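Long-range contact in 16 kDa salivary peptide (Culex quinquefasciatus, PDB 7KCG), which is of unknown function but adopts a beta-trefoil fold of the ricin-lectin type and may bind sugars: residues A[7-12]-A[46-51]. Sequence-based numbering, arbitrary orientation.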
ATOM      1  N   VAL A   7      -0.426   8.880  11.741  1.00 47.28           N
ATOM      2  CA  VAL A   7      -0.639   7.688  10.887  1.00 45.01           C
ATOM      3  C   VAL A   7      -1.066   6.517  11.782  1.00 41.59           C
ATOM      4  O   VAL A   7      -0.337   6.231  12.712  1.00 46.76           O
ATOM      5  CB  VAL A   7       0.567   7.357   9.989  1.00 39.81           C
ATOM      6  CG1 VAL A   7       0.344   6.078   9.204  1.00 36.90           C
ATOM      7  CG2 VAL A   7       0.881   8.514   9.060  1.00 37.10           C
ATOM      8  N   PRO A   8      -2.217   5.839  11.578  1.00 40.55           N
ATOM      9  CA  PRO A   8      -2.556   4.709  12.450  1.00 44.02           C
ATOM     10  C   PRO A   8      -1.556   3.574  12.301  1.00 46.96           C
ATOM     11  O   PRO A   8      -1.150   3.214  11.193  1.00 41.87           O
ATOM     12  CB  PRO A   8      -3.945   4.286  11.961  1.00 44.92           C
ATOM     13  CG  PRO A   8      -4.457   5.457  11.177  1.00 48.01           C
ATOM     14  CD  PRO A   8      -3.241   6.063  10.552  1.00 42.84           C
ATOM     15  N   THR A   9      -1.169   2.998  13.431  1.00 44.80           N
ATOM     16  CA  THR A   9      -0.248   1.877  13.428  1.00 46.95           C
ATOM     17  C   THR A   9      -0.937   0.631  13.968  1.00 49.33           C
ATOM     18  O   THR A   9      -2.007   0.699  14.580  1.00 51.19           O
ATOM     19  CB  THR A   9       0.999   2.191  14.236  1.00 43.67           C
ATOM     20  OG1 THR A   9       0.613   2.762  15.491  1.00 53.94           O
ATOM     21  CG2 THR A   9       1.872   3.168  13.470  1.00 40.40           C
ATOM     22  N   GLY A  10      -0.307  -0.513  13.725  1.00 46.68           N
ATOM     23  CA  GLY A  10      -0.919  -1.785  14.039  1.00 48.09           C
ATOM     24  C   GLY A  10      -1.928  -2.219  12.998  1.00 51.25           C
ATOM     25  O   GLY A  10      -1.691  -2.088  11.792  1.00 48.50           O
ATOM     26  N   CYS A  11      -3.063  -2.739  13.454  1.00 54.99           N
ATOM     27  CA  CYS A  11      -4.067  -3.282  12.553  1.00 54.78           C
ATOM     28  C   CYS A  11      -4.862  -2.146  11.921  1.00 57.00           C
ATOM     29  O   CYS A  11      -5.456  -1.330  12.631  1.00 59.64           O
ATOM     30  CB  CYS A  11      -4.986  -4.233  13.314  1.00 64.66           C
ATOM     31  SG  CYS A  11      -6.108  -5.219  12.287  1.00 76.93           S
ATOM     32  N   VAL A  12      -4.905  -2.113  10.586  1.00 51.37           N
ATOM     33  CA  VAL A  12      -5.588  -1.060   9.842  1.00 50.01           C
ATOM     34  C   VAL A  12      -6.326  -1.657   8.649  1.00 47.37           C
ATOM     35  O   VAL A  12      -6.067  -2.786   8.226  1.00 47.37           O
ATOM     36  CB  VAL A  12      -4.606   0.020   9.333  1.00 44.26           C
ATOM     37  CG1 VAL A  12      -3.957   0.764  10.487  1.00 39.37           C
ATOM     38  CG2 VAL A  12      -3.550  -0.625   8.433  1.00 40.95           C
ATOM     39  N   TRP A  46      -4.564  -5.125   7.278  1.00 51.64           N
ATOM     40  CA  TRP A  46      -3.122  -4.984   7.131  1.00 48.98           C
ATOM     41  C   TRP A  46      -2.522  -4.633   8.485  1.00 49.37           C
ATOM     42  O   TRP A  46      -3.235  -4.296   9.436  1.00 51.81           O
ATOM     43  CB  TRP A  46      -2.770  -3.902   6.102  1.00 42.77           C
ATOM     44  CG  TRP A  46      -3.317  -4.163   4.739  1.00 44.01           C
ATOM     45  CD1 TRP A  46      -4.612  -4.025   4.328  1.00 42.36           C
ATOM     46  CD2 TRP A  46      -2.578  -4.602   3.598  1.00 41.08           C
ATOM     47  NE1 TRP A  46      -4.723  -4.353   2.999  1.00 48.33           N
ATOM     48  CE2 TRP A  46      -3.488  -4.721   2.530  1.00 45.24           C
ATOM     49  CE3 TRP A  46      -1.231  -4.907   3.375  1.00 37.74           C
ATOM     50  CZ2 TRP A  46      -3.097  -5.121   1.262  1.00 45.52           C
ATOM     51  CZ3 TRP A  46      -0.848  -5.316   2.122  1.00 40.97           C
ATOM     52  CH2 TRP A  46      -1.777  -5.423   1.075  1.00 44.27           C
ATOM     53  N   THR A  47      -1.193  -4.705   8.584  1.00 53.59           N
ATOM     54  CA  THR A  47      -0.494  -4.257   9.782  1.00 50.49           C
ATOM     55  C   THR A  47       0.551  -3.219   9.397  1.00 48.37           C
ATOM     56  O   THR A  47       1.433  -3.494   8.575  1.00 44.11           O
ATOM     57  CB  THR A  47       0.154  -5.421  10.538  1.00 58.17           C
ATOM     58  OG1 THR A  47      -0.871  -6.266  11.072  1.00 64.85           O
ATOM     59  CG2 THR A  47       0.978  -4.890  11.691  1.00 54.72           C
ATOM     60  N   ILE A  48       0.444  -2.030   9.987  1.00 45.71           N
ATOM     61  CA  ILE A  48       1.381  -0.939   9.754  1.00 41.63           C
ATOM     62  C   ILE A  48       2.291  -0.808  10.964  1.00 42.70           C
ATOM     63  O   ILE A  48       1.813  -0.697  12.102  1.00 42.27           O
ATOM     64  CB  ILE A  48       0.642   0.381   9.477  1.00 35.49           C
ATOM     65  CG1 ILE A  48      -0.090   0.300   8.136  1.00 34.10           C
ATOM     66  CG2 ILE A  48       1.625   1.534   9.502  1.00 34.34           C
ATOM     67  CD1 ILE A  48      -0.685   1.615   7.664  1.00 35.33           C
ATOM     68  N   THR A  49       3.588  -0.803  10.691  1.00 37.14           N
ATOM     69  CA  THR A  49       4.584  -0.707  11.769  1.00 38.24           C
ATOM     70  C   THR A  49       5.506   0.463  11.462  1.00 38.77           C
ATOM     71  O   THR A  49       5.971   0.554  10.339  1.00 36.23           O
ATOM     72  CB  THR A  49       5.374  -2.012  11.897  1.00 45.32           C
ATOM     73  OG1 THR A  49       4.486  -3.128  11.862  1.00 51.84           O
ATOM     74  CG2 THR A  49       6.214  -2.066  13.154  1.00 43.67           C
ATOM     75  N   ALA A  50       5.774   1.299  12.451  1.00 40.16           N
ATOM     76  CA  ALA A  50       6.693   2.431  12.273  1.00 40.44           C
ATOM     77  C   ALA A  50       8.128   1.958  12.144  1.00 42.13           C
ATOM     78  O   ALA A  50       8.507   1.032  12.858  1.00 48.27           O
ATOM     79  CB  ALA A  50       6.577   3.398  13.405  1.00 45.07           C
ATOM     80  N   GLU A  51       8.867   2.569  11.232  1.00 51.08           N
ATOM     81  CA  GLU A  51      10.310   2.286  11.087  1.00 51.59           C
ATOM     82  C   GLU A  51      10.989   3.646  10.917  1.00 50.68           C
ATOM     83  O   GLU A  51      11.125   4.138   9.803  1.00 46.95           O
ATOM     84  CB  GLU A  51      10.555   1.116  10.135  1.00 47.82           C
ATOM     85  CG  GLU A  51      10.587   1.414   8.654  1.00 56.19           C
ATOM     86  CD  GLU A  51      11.927   1.026   8.062  1.00 64.80           C
ATOM     87  OE1 GLU A  51      12.486   0.004   8.499  1.00 62.76           O
ATOM     88  OE2 GLU A  51      12.412   1.755   7.192  1.00 69.24           O
TER
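Val12 and Ile48 meet on the buried face of a short antiparallel pairing, their side chains crossing at about a right angle. The CG2 methyl of Val12 presses on the Ile48 branch, 3.6 Å from Ile48 CG1, with Ile48 CD1 almost as near. Ile48 places CG1 beside its own backbone N (chi1 -68°), which brings CG1 against Val12 CG2, while Pro8 O rests against the CB, CG2 and CD1 of the isoleucine, nearest to Ile48 CG2 at 3.7 Å. That carbonyl is buried and has no polar partner in the model. Two beta-branched residues suit this place, filling the face while keeping the backbone extended. Trp46 lies on the same face, but the far end of its indole leads away, so Val12 CG2 meets Trp46 CB, at 4.1 Å, while Val12 O sits at the ring edge; Trp46 NE1 hydrogen-bonds to Leu23 O.

Four backbone hydrogen bonds fix the register. Gly10 and Ile48 exchange two, Gly10 N to Ile48 O at 2.7 Å lying in the carbonyl plane; Val12 and Trp46 exchange the other two, Trp46 N reaching Val12 O at 2.9 Å. At Gly10 phi is positive (80°) and a CB would collide with the preceding carbonyl oxygen, so these angles suit glycine, just before the chain turns its corner at Cys11. Between the bonded pairs, Cys11 and Thr47 form the non-hydrogen-bonded pair on the other face, and Thr47 CA makes a CH···O contact of 3.2 Å with Gly10 O. Beta-branched Thr47 suits an extended strand, its OG1 hydrogen-bonded to Asn60 OD1.

Cys11, SG anti to its backbone N (chi1 -170°), forms a disulfide with Cys143, just after strand 138-142. Segment 7-12 leads into strand 12-16, between strands 45-51 and 138-142 of the beta-trefoil: Val12, Ile48 and Pro8 all touch Ile140, while Ile48 also packs on Phe55 of strand 54-59.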